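PDB 7A27: SmhA from Serratia marcescens, which is the A component, here in soluble form, of the tripartite alpha-pore-forming toxin Smh, and probably takes part in forming pores in target membranes. Local coordinates for residues 24-38 and 283-295. Residues are numbered along the deposited sequence; the frame is centred on the assembly and turned at random.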
ATOM      1  N   GLN A  24      -3.305   0.556   0.075  1.00 67.62           N
ATOM      2  CA  GLN A  24      -2.430   0.407  -1.114  1.00 66.80           C
ATOM      3  C   GLN A  24      -1.077  -0.141  -0.678  1.00 66.47           C
ATOM      4  O   GLN A  24      -0.601  -1.058  -1.335  1.00 71.17           O
ATOM      5  CB  GLN A  24      -2.322   1.735  -1.869  1.00 67.27           C
ATOM      6  CG  GLN A  24      -3.661   2.329  -2.301  1.00 67.40           C
ATOM      7  CD  GLN A  24      -4.451   1.524  -3.308  1.00 69.83           C
ATOM      8  OE1 GLN A  24      -4.006   0.517  -3.861  1.00 72.52           O
ATOM      9  NE2 GLN A  24      -5.663   1.979  -3.573  1.00 72.51           N
ATOM     10  N   ALA A  25      -0.480   0.381   0.388  1.00 65.55           N
ATOM     11  CA  ALA A  25       0.845  -0.057   0.892  1.00 66.11           C
ATOM     12  C   ALA A  25       0.805  -1.543   1.229  1.00 66.33           C
ATOM     13  O   ALA A  25       1.758  -2.221   0.860  1.00 69.45           O
ATOM     14  CB  ALA A  25       1.286   0.747   2.096  1.00 67.11           C
ATOM     15  N   LEU A  26      -0.233  -2.038   1.912  1.00 65.21           N
ATOM     16  CA  LEU A  26      -0.352  -3.474   2.273  1.00 64.93           C
ATOM     17  C   LEU A  26      -0.414  -4.302   0.993  1.00 65.39           C
ATOM     18  O   LEU A  26       0.268  -5.319   0.920  1.00 66.92           O
ATOM     19  CB  LEU A  26      -1.606  -3.723   3.112  1.00 64.36           C
ATOM     20  CG  LEU A  26      -1.558  -3.234   4.549  1.00 64.05           C
ATOM     21  CD1 LEU A  26      -2.940  -3.296   5.173  1.00 64.93           C
ATOM     22  CD2 LEU A  26      -0.577  -4.029   5.371  1.00 64.76           C
ATOM     23  N   LEU A  27      -1.251  -3.902   0.047  1.00 65.89           N
ATOM     24  CA  LEU A  27      -1.387  -4.609  -1.244  1.00 66.72           C
ATOM     25  C   LEU A  27      -0.025  -4.571  -1.956  1.00 68.78           C
ATOM     26  O   LEU A  27       0.409  -5.611  -2.437  1.00 70.96           O
ATOM     27  CB  LEU A  27      -2.504  -3.975  -2.078  1.00 63.98           C
ATOM     28  CG  LEU A  27      -2.778  -4.661  -3.408  1.00 63.06           C
ATOM     29  CD1 LEU A  27      -3.060  -6.123  -3.217  1.00 63.79           C
ATOM     30  CD2 LEU A  27      -3.952  -4.037  -4.117  1.00 63.07           C
ATOM     31  N   ASN A  28       0.666  -3.436  -1.957  1.00 69.51           N
ATOM     32  CA  ASN A  28       1.960  -3.278  -2.667  1.00 70.96           C
ATOM     33  C   ASN A  28       3.009  -4.164  -1.981  1.00 70.20           C
ATOM     34  O   ASN A  28       3.980  -4.565  -2.639  1.00 72.21           O
ATOM     35  CB  ASN A  28       2.408  -1.817  -2.727  1.00 72.96           C
ATOM     36  CG  ASN A  28       3.300  -1.528  -3.921  1.00 75.07           C
ATOM     37  OD1 ASN A  28       3.293  -2.266  -4.909  1.00 72.83           O
ATOM     38  ND2 ASN A  28       4.057  -0.442  -3.846  1.00 78.51           N
ATOM     39  N   GLN A  29       2.818  -4.459  -0.703  1.00 67.75           N
ATOM     40  CA  GLN A  29       3.697  -5.357   0.089  1.00 68.50           C
ATOM     41  C   GLN A  29       3.565  -6.754  -0.538  1.00 70.12           C
ATOM     42  O   GLN A  29       4.617  -7.405  -0.759  1.00 70.63           O
ATOM     43  CB  GLN A  29       3.271  -5.269   1.562  1.00 67.68           C
ATOM     44  CG  GLN A  29       4.222  -5.875   2.569  1.00 68.55           C
ATOM     45  CD  GLN A  29       3.777  -5.649   4.002  1.00 69.91           C
ATOM     46  OE1 GLN A  29       2.649  -5.269   4.281  1.00 69.19           O
ATOM     47  NE2 GLN A  29       4.670  -5.890   4.952  1.00 70.67           N
ATOM     48  N   SER A  30       2.323  -7.165  -0.856  1.00 68.42           N
ATOM     49  CA  SER A  30       1.981  -8.489  -1.439  1.00 67.08           C
ATOM     50  C   SER A  30       2.480  -8.549  -2.885  1.00 65.14           C
ATOM     51  O   SER A  30       2.986  -9.597  -3.273  1.00 65.73           O
ATOM     52  CB  SER A  30       0.498  -8.795  -1.346  1.00 66.63           C
ATOM     53  OG  SER A  30       0.037  -8.817  -0.001  1.00 65.42           O
ATOM     54  N   TYR A  31       2.375  -7.465  -3.650  1.00 63.14           N
ATOM     55  CA  TYR A  31       2.867  -7.405  -5.053  1.00 63.91           C
ATOM     56  C   TYR A  31       4.395  -7.437  -5.063  1.00 65.29           C
ATOM     57  O   TYR A  31       4.944  -7.960  -6.024  1.00 66.74           O
ATOM     58  CB  TYR A  31       2.306  -6.208  -5.819  1.00 63.12           C
ATOM     59  CG  TYR A  31       0.837  -6.286  -6.147  1.00 62.96           C
ATOM     60  CD1 TYR A  31       0.239  -7.486  -6.503  1.00 64.11           C
ATOM     61  CD2 TYR A  31       0.060  -5.146  -6.214  1.00 61.79           C
ATOM     62  CE1 TYR A  31      -1.108  -7.557  -6.818  1.00 63.17           C
ATOM     63  CE2 TYR A  31      -1.283  -5.194  -6.539  1.00 60.80           C
ATOM     64  CZ  TYR A  31      -1.863  -6.405  -6.835  1.00 61.33           C
ATOM     65  OH  TYR A  31      -3.171  -6.467  -7.160  1.00 62.83           O
ATOM     66  N   SER A  32       5.054  -6.917  -4.031  1.00 67.12           N
ATOM     67  CA  SER A  32       6.529  -7.030  -3.885  1.00 69.78           C
ATOM     68  C   SER A  32       6.876  -8.496  -3.640  1.00 71.80           C
ATOM     69  O   SER A  32       7.814  -8.982  -4.285  1.00 73.60           O
ATOM     70  CB  SER A  32       7.066  -6.177  -2.781  1.00 70.08           C
ATOM     71  OG  SER A  32       6.745  -4.829  -3.031  1.00 72.05           O
ATOM     72  N   ASN A  33       6.140  -9.168  -2.749  1.00 71.28           N
ATOM     73  CA  ASN A  33       6.389 -10.589  -2.417  1.00 73.50           C
ATOM     74  C   ASN A  33       6.176 -11.444  -3.669  1.00 73.81           C
ATOM     75  O   ASN A  33       6.904 -12.444  -3.828  1.00 74.03           O
ATOM     76  CB  ASN A  33       5.508 -11.073  -1.269  1.00 74.61           C
ATOM     77  CG  ASN A  33       6.011 -10.632   0.086  1.00 75.94           C
ATOM     78  OD1 ASN A  33       7.219 -10.676   0.363  1.00 76.81           O
ATOM     79  ND2 ASN A  33       5.077 -10.241   0.946  1.00 76.94           N
ATOM     80  N   LEU A  34       5.225 -11.067  -4.523  1.00 71.44           N
ATOM     81  CA  LEU A  34       4.918 -11.834  -5.751  1.00 71.00           C
ATOM     82  C   LEU A  34       6.115 -11.720  -6.704  1.00 70.80           C
ATOM     83  O   LEU A  34       6.525 -12.740  -7.236  1.00 71.26           O
ATOM     84  CB  LEU A  34       3.630 -11.303  -6.385  1.00 70.44           C
ATOM     85  CG  LEU A  34       3.161 -12.048  -7.629  1.00 71.42           C
ATOM     86  CD1 LEU A  34       2.703 -13.461  -7.304  1.00 74.00           C
ATOM     87  CD2 LEU A  34       2.042 -11.294  -8.300  1.00 70.69           C
ATOM     88  N   LEU A  35       6.665 -10.521  -6.893  1.00 69.58           N
ATOM     89  CA  LEU A  35       7.839 -10.273  -7.780  1.00 69.59           C
ATOM     90  C   LEU A  35       9.079 -11.030  -7.302  1.00 71.39           C
ATOM     91  O   LEU A  35       9.890 -11.457  -8.187  1.00 74.86           O
ATOM     92  CB  LEU A  35       8.135  -8.777  -7.800  1.00 68.80           C
ATOM     93  CG  LEU A  35       7.251  -7.956  -8.724  1.00 67.99           C
ATOM     94  CD1 LEU A  35       7.490  -6.485  -8.456  1.00 67.28           C
ATOM     95  CD2 LEU A  35       7.531  -8.295 -10.177  1.00 69.45           C
ATOM     96  N   LEU A  36       9.227 -11.196  -5.979  1.00 69.97           N
ATOM     97  CA  LEU A  36      10.401 -11.848  -5.335  1.00 70.71           C
ATOM     98  C   LEU A  36      10.216 -13.363  -5.272  1.00 72.26           C
ATOM     99  O   LEU A  36      11.243 -14.040  -5.099  1.00 76.76           O
ATOM    100  CB  LEU A  36      10.595 -11.263  -3.932  1.00 70.00           C
ATOM    101  CG  LEU A  36      11.030  -9.805  -3.898  1.00 69.21           C
ATOM    102  CD1 LEU A  36      10.833  -9.189  -2.526  1.00 68.97           C
ATOM    103  CD2 LEU A  36      12.474  -9.665  -4.349  1.00 70.35           C
ATOM    104  N   SER A  37       8.984 -13.872  -5.368  1.00 71.09           N
ATOM    105  CA  SER A  37       8.664 -15.325  -5.311  1.00 72.22           C
ATOM    106  C   SER A  37       8.730 -15.916  -6.714  1.00 70.83           C
ATOM    107  O   SER A  37       9.100 -17.087  -6.857  1.00 72.45           O
ATOM    108  CB  SER A  37       7.312 -15.576  -4.680  1.00 72.94           C
ATOM    109  OG  SER A  37       7.285 -15.066  -3.355  1.00 74.59           O
ATOM    110  N   GLN A  38       8.378 -15.117  -7.705  1.00 69.09           N
ATOM    111  CA  GLN A  38       8.355 -15.507  -9.133  1.00 70.61           C
ATOM    112  C   GLN A  38       9.707 -16.107  -9.507  1.00 71.54           C
ATOM    113  O   GLN A  38      10.728 -15.481  -9.234  1.00 71.93           O
ATOM    114  CB  GLN A  38       8.016 -14.287 -10.004  1.00 69.82           C
ATOM    115  CG  GLN A  38       8.073 -14.548 -11.502  1.00 70.20           C
ATOM    116  CD  GLN A  38       7.193 -15.699 -11.917  1.00 71.18           C
ATOM    117  OE1 GLN A  38       6.009 -15.754 -11.592  1.00 70.29           O
ATOM    118  NE2 GLN A  38       7.780 -16.636 -12.645  1.00 73.54           N
ATOM    119  N   GLN A 283       3.045  -8.528 -13.734  1.00 71.76           N
ATOM    120  CA  GLN A 283       3.446  -8.466 -12.299  1.00 71.25           C
ATOM    121  C   GLN A 283       4.022  -7.076 -11.993  1.00 71.61           C
ATOM    122  O   GLN A 283       3.681  -6.511 -10.932  1.00 72.67           O
ATOM    123  CB  GLN A 283       4.436  -9.586 -11.985  1.00 70.99           C
ATOM    124  CG  GLN A 283       3.858 -10.996 -12.084  1.00 70.30           C
ATOM    125  CD  GLN A 283       4.921 -12.066 -12.024  1.00 70.58           C
ATOM    126  OE1 GLN A 283       6.084 -11.848 -12.400  1.00 71.17           O
ATOM    127  NE2 GLN A 283       4.521 -13.232 -11.529  1.00 69.31           N
ATOM    128  N   ALA A 284       4.833  -6.519 -12.898  1.00 71.02           N
ATOM    129  CA  ALA A 284       5.432  -5.171 -12.760  1.00 69.10           C
ATOM    130  C   ALA A 284       4.310  -4.144 -12.661  1.00 67.99           C
ATOM    131  O   ALA A 284       4.365  -3.309 -11.749  1.00 65.69           O
ATOM    132  CB  ALA A 284       6.332  -4.879 -13.931  1.00 69.90           C
ATOM    133  N   GLN A 285       3.346  -4.218 -13.593  1.00 68.34           N
ATOM    134  CA  GLN A 285       2.166  -3.319 -13.687  1.00 66.98           C
ATOM    135  C   GLN A 285       1.516  -3.242 -12.305  1.00 65.20           C
ATOM    136  O   GLN A 285       1.326  -2.125 -11.841  1.00 64.91           O
ATOM    137  CB  GLN A 285       1.171  -3.837 -14.726  1.00 69.56           C
ATOM    138  CG  GLN A 285       0.019  -2.897 -15.082  1.00 69.87           C
ATOM    139  CD  GLN A 285       0.450  -1.830 -16.056  1.00 71.23           C
ATOM    140  OE1 GLN A 285       0.863  -2.116 -17.188  1.00 73.72           O
ATOM    141  NE2 GLN A 285       0.358  -0.584 -15.614  1.00 69.33           N
ATOM    142  N   LEU A 286       1.199  -4.371 -11.666  1.00 64.23           N
ATOM    143  CA  LEU A 286       0.497  -4.369 -10.355  1.00 64.15           C
ATOM    144  C   LEU A 286       1.327  -3.584  -9.344  1.00 63.79           C
ATOM    145  O   LEU A 286       0.749  -2.731  -8.649  1.00 61.74           O
ATOM    146  CB  LEU A 286       0.263  -5.796  -9.854  1.00 64.03           C
ATOM    147  CG  LEU A 286      -0.717  -6.626 -10.674  1.00 64.17           C
ATOM    148  CD1 LEU A 286      -0.786  -8.054 -10.143  1.00 64.60           C
ATOM    149  CD2 LEU A 286      -2.096  -5.970 -10.685  1.00 64.32           C
ATOM    150  N   PHE A 287       2.633  -3.864  -9.293  1.00 64.11           N
ATOM    151  CA  PHE A 287       3.590  -3.230  -8.350  1.00 63.42           C
ATOM    152  C   PHE A 287       3.671  -1.727  -8.615  1.00 64.33           C
ATOM    153  O   PHE A 287       3.432  -0.953  -7.675  1.00 64.69           O
ATOM    154  CB  PHE A 287       4.965  -3.886  -8.436  1.00 63.34           C
ATOM    155  CG  PHE A 287       6.037  -3.227  -7.610  1.00 63.76           C
ATOM    156  CD1 PHE A 287       6.039  -3.325  -6.227  1.00 64.53           C
ATOM    157  CD2 PHE A 287       7.062  -2.538  -8.218  1.00 64.59           C
ATOM    158  CE1 PHE A 287       7.013  -2.708  -5.463  1.00 64.66           C
ATOM    159  CE2 PHE A 287       8.071  -1.966  -7.457  1.00 66.33           C
ATOM    160  CZ  PHE A 287       8.037  -2.038  -6.080  1.00 65.99           C
ATOM    161  N   VAL A 288       3.953  -1.319  -9.852  1.00 64.46           N
ATOM    162  CA  VAL A 288       4.160   0.112 -10.208  1.00 63.82           C
ATOM    163  C   VAL A 288       2.851   0.892 -10.075  1.00 64.84           C
ATOM    164  O   VAL A 288       2.914   2.035  -9.616  1.00 65.02           O
ATOM    165  CB  VAL A 288       4.757   0.259 -11.614  1.00 64.69           C
ATOM    166  CG1 VAL A 288       4.813   1.707 -12.050  1.00 65.27           C
ATOM    167  CG2 VAL A 288       6.142  -0.360 -11.670  1.00 66.25           C
ATOM    168  N   ASP A 289       1.719   0.338 -10.499  1.00 66.43           N
ATOM    169  CA  ASP A 289       0.414   1.044 -10.404  1.00 67.25           C
ATOM    170  C   ASP A 289       0.119   1.323  -8.926  1.00 67.64           C
ATOM    171  O   ASP A 289      -0.206   2.490  -8.605  1.00 70.63           O
ATOM    172  CB  ASP A 289      -0.749   0.263 -11.034  1.00 67.79           C
ATOM    173  CG  ASP A 289      -0.821   0.260 -12.552  1.00 68.61           C
ATOM    174  OD1 ASP A 289      -0.138   1.101 -13.187  1.00 69.45           O
ATOM    175  OD2 ASP A 289      -1.580  -0.585 -13.084  1.00 67.50           O
ATOM    176  N   THR A 290       0.238   0.327  -8.039  1.00 66.11           N
ATOM    177  CA  THR A 290      -0.145   0.530  -6.618  1.00 66.19           C
ATOM    178  C   THR A 290       0.962   1.325  -5.926  1.00 66.05           C
ATOM    179  O   THR A 290       0.644   1.980  -4.913  1.00 66.84           O
ATOM    180  CB  THR A 290      -0.611  -0.753  -5.920  1.00 66.00           C
ATOM    181  OG1 THR A 290       0.531  -1.500  -5.533  1.00 68.31           O
ATOM    182  CG2 THR A 290      -1.541  -1.569  -6.787  1.00 66.59           C
ATOM    183  N   TYR A 291       2.194   1.332  -6.443  1.00 64.74           N
ATOM    184  CA  TYR A 291       3.261   2.195  -5.874  1.00 63.46           C
ATOM    185  C   TYR A 291       2.828   3.644  -6.085  1.00 63.02           C
ATOM    186  O   TYR A 291       2.902   4.447  -5.157  1.00 63.83           O
ATOM    187  CB  TYR A 291       4.624   1.956  -6.518  1.00 64.10           C
ATOM    188  CG  TYR A 291       5.790   2.437  -5.695  1.00 64.31           C
ATOM    189  CD1 TYR A 291       6.136   3.774  -5.638  1.00 64.81           C
ATOM    190  CD2 TYR A 291       6.546   1.541  -4.959  1.00 64.99           C
ATOM    191  CE1 TYR A 291       7.217   4.209  -4.880  1.00 65.13           C
ATOM    192  CE2 TYR A 291       7.614   1.959  -4.184  1.00 65.18           C
ATOM    193  CZ  TYR A 291       7.955   3.295  -4.150  1.00 65.08           C
ATOM    194  OH  TYR A 291       9.022   3.666  -3.389  1.00 67.71           O
ATOM    195  N   VAL A 292       2.345   3.948  -7.284  1.00 62.63           N
ATOM    196  CA  VAL A 292       1.877   5.306  -7.672  1.00 62.03           C
ATOM    197  C   VAL A 292       0.716   5.710  -6.746  1.00 62.21           C
ATOM    198  O   VAL A 292       0.700   6.875  -6.284  1.00 63.85           O
ATOM    199  CB  VAL A 292       1.494   5.363  -9.162  1.00 60.62           C
ATOM    200  CG1 VAL A 292       0.776   6.648  -9.497  1.00 61.95           C
ATOM    201  CG2 VAL A 292       2.692   5.208 -10.069  1.00 61.24           C
ATOM    202  N   LEU A 293      -0.223   4.802  -6.480  1.00 61.41           N
ATOM    203  CA  LEU A 293      -1.387   5.106  -5.608  1.00 61.45           C
ATOM    204  C   LEU A 293      -0.885   5.323  -4.180  1.00 63.12           C
ATOM    205  O   LEU A 293      -1.444   6.189  -3.491  1.00 62.04           O
ATOM    206  CB  LEU A 293      -2.439   3.996  -5.665  1.00 61.36           C
ATOM    207  CG  LEU A 293      -3.264   3.927  -6.948  1.00 62.25           C
ATOM    208  CD1 LEU A 293      -4.379   2.900  -6.791  1.00 62.96           C
ATOM    209  CD2 LEU A 293      -3.870   5.268  -7.314  1.00 62.64           C
ATOM    210  N   THR A 294       0.159   4.596  -3.763  1.00 64.91           N
ATOM    211  CA  THR A 294       0.743   4.736  -2.406  1.00 65.16           C
ATOM    212  C   THR A 294       1.300   6.157  -2.318  1.00 67.03           C
ATOM    213  O   THR A 294       0.871   6.869  -1.428  1.00 68.02           O
ATOM    214  CB  THR A 294       1.722   3.599  -2.105  1.00 65.30           C
ATOM    215  OG1 THR A 294       0.993   2.372  -2.201  1.00 67.20           O
ATOM    216  CG2 THR A 294       2.350   3.695  -0.733  1.00 65.84           C
ATOM    217  N   GLU A 295       2.119   6.574  -3.290  1.00 67.88           N
ATOM    218  CA  GLU A 295       2.715   7.929  -3.368  1.00 68.09           C
ATOM    219  C   GLU A 295       1.615   8.987  -3.298  1.00 67.58           C
ATOM    220  O   GLU A 295       1.817   9.953  -2.562  1.00 66.41           O
ATOM    221  CB  GLU A 295       3.501   8.077  -4.670  1.00 71.19           C
ATOM    222  CG  GLU A 295       4.253   9.396  -4.808  1.00 74.19           C
ATOM    223  CD  GLU A 295       3.500  10.569  -5.415  1.00 76.41           C
ATOM    224  OE1 GLU A 295       2.532  10.341  -6.142  1.00 79.10           O
ATOM    225  OE2 GLU A 295       3.900  11.721  -5.174  1.00 80.25           O
TER
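Y31 and L286 make the flat part of this interface: CB of L286 stands over the centre of the tyrosine ring, 3.5 Å from its centroid and practically on the ring normal, a CH-pi contact. The branches of L286 spread over that same face, CD1 against CE1 and CD2 toward OH. CG2 of T290 lies at the edge of the ring, 3.6 Å from CE2 of Y31. That threonine is a knob in the hole formed by Q24, L27, N28 and Y31. Its OG1 lies between the backbone N and the carbonyl carbon (chi1 80°), which leaves CG2 facing Y31 and OG1 facing the amide of N28. The N28 amide lies between T290, the F287 carbonyl and Y291, its plane steeply turned against the Y291 ring.

Further along, the apolar packing passes to L35, which forks over the other helix: CD1 rests 3.6 Å from CB of F287, CD2 3.8 Å from CB of Q283. F287 swings its ring past S32, whose OG lies beside CE1 while bonded back to the carbonyl of N28. T294 likewise returns OG1 to the carbonyl of T290, and that same OG1 lies against CB of Q24.

Polar contact closes the far end. Q283, extended beyond CG, donates NE2 to OE1 of Q38 at 2.9 Å, nearly straight at 162°, with the acceptor in its amide plane. Backbone groups of S234 and M232 also bind the Q38 amide, and S234 O takes a bond from Q283, tying this end to strand 230-237.

The axes of 24-37 and 283-295 approach to 8.9 Å and run 155° apart, close to antiparallel. They belong to helices 14-37 and 272-299, in the buried core of the elongated helical bundle of this alpha-pore-forming toxin component.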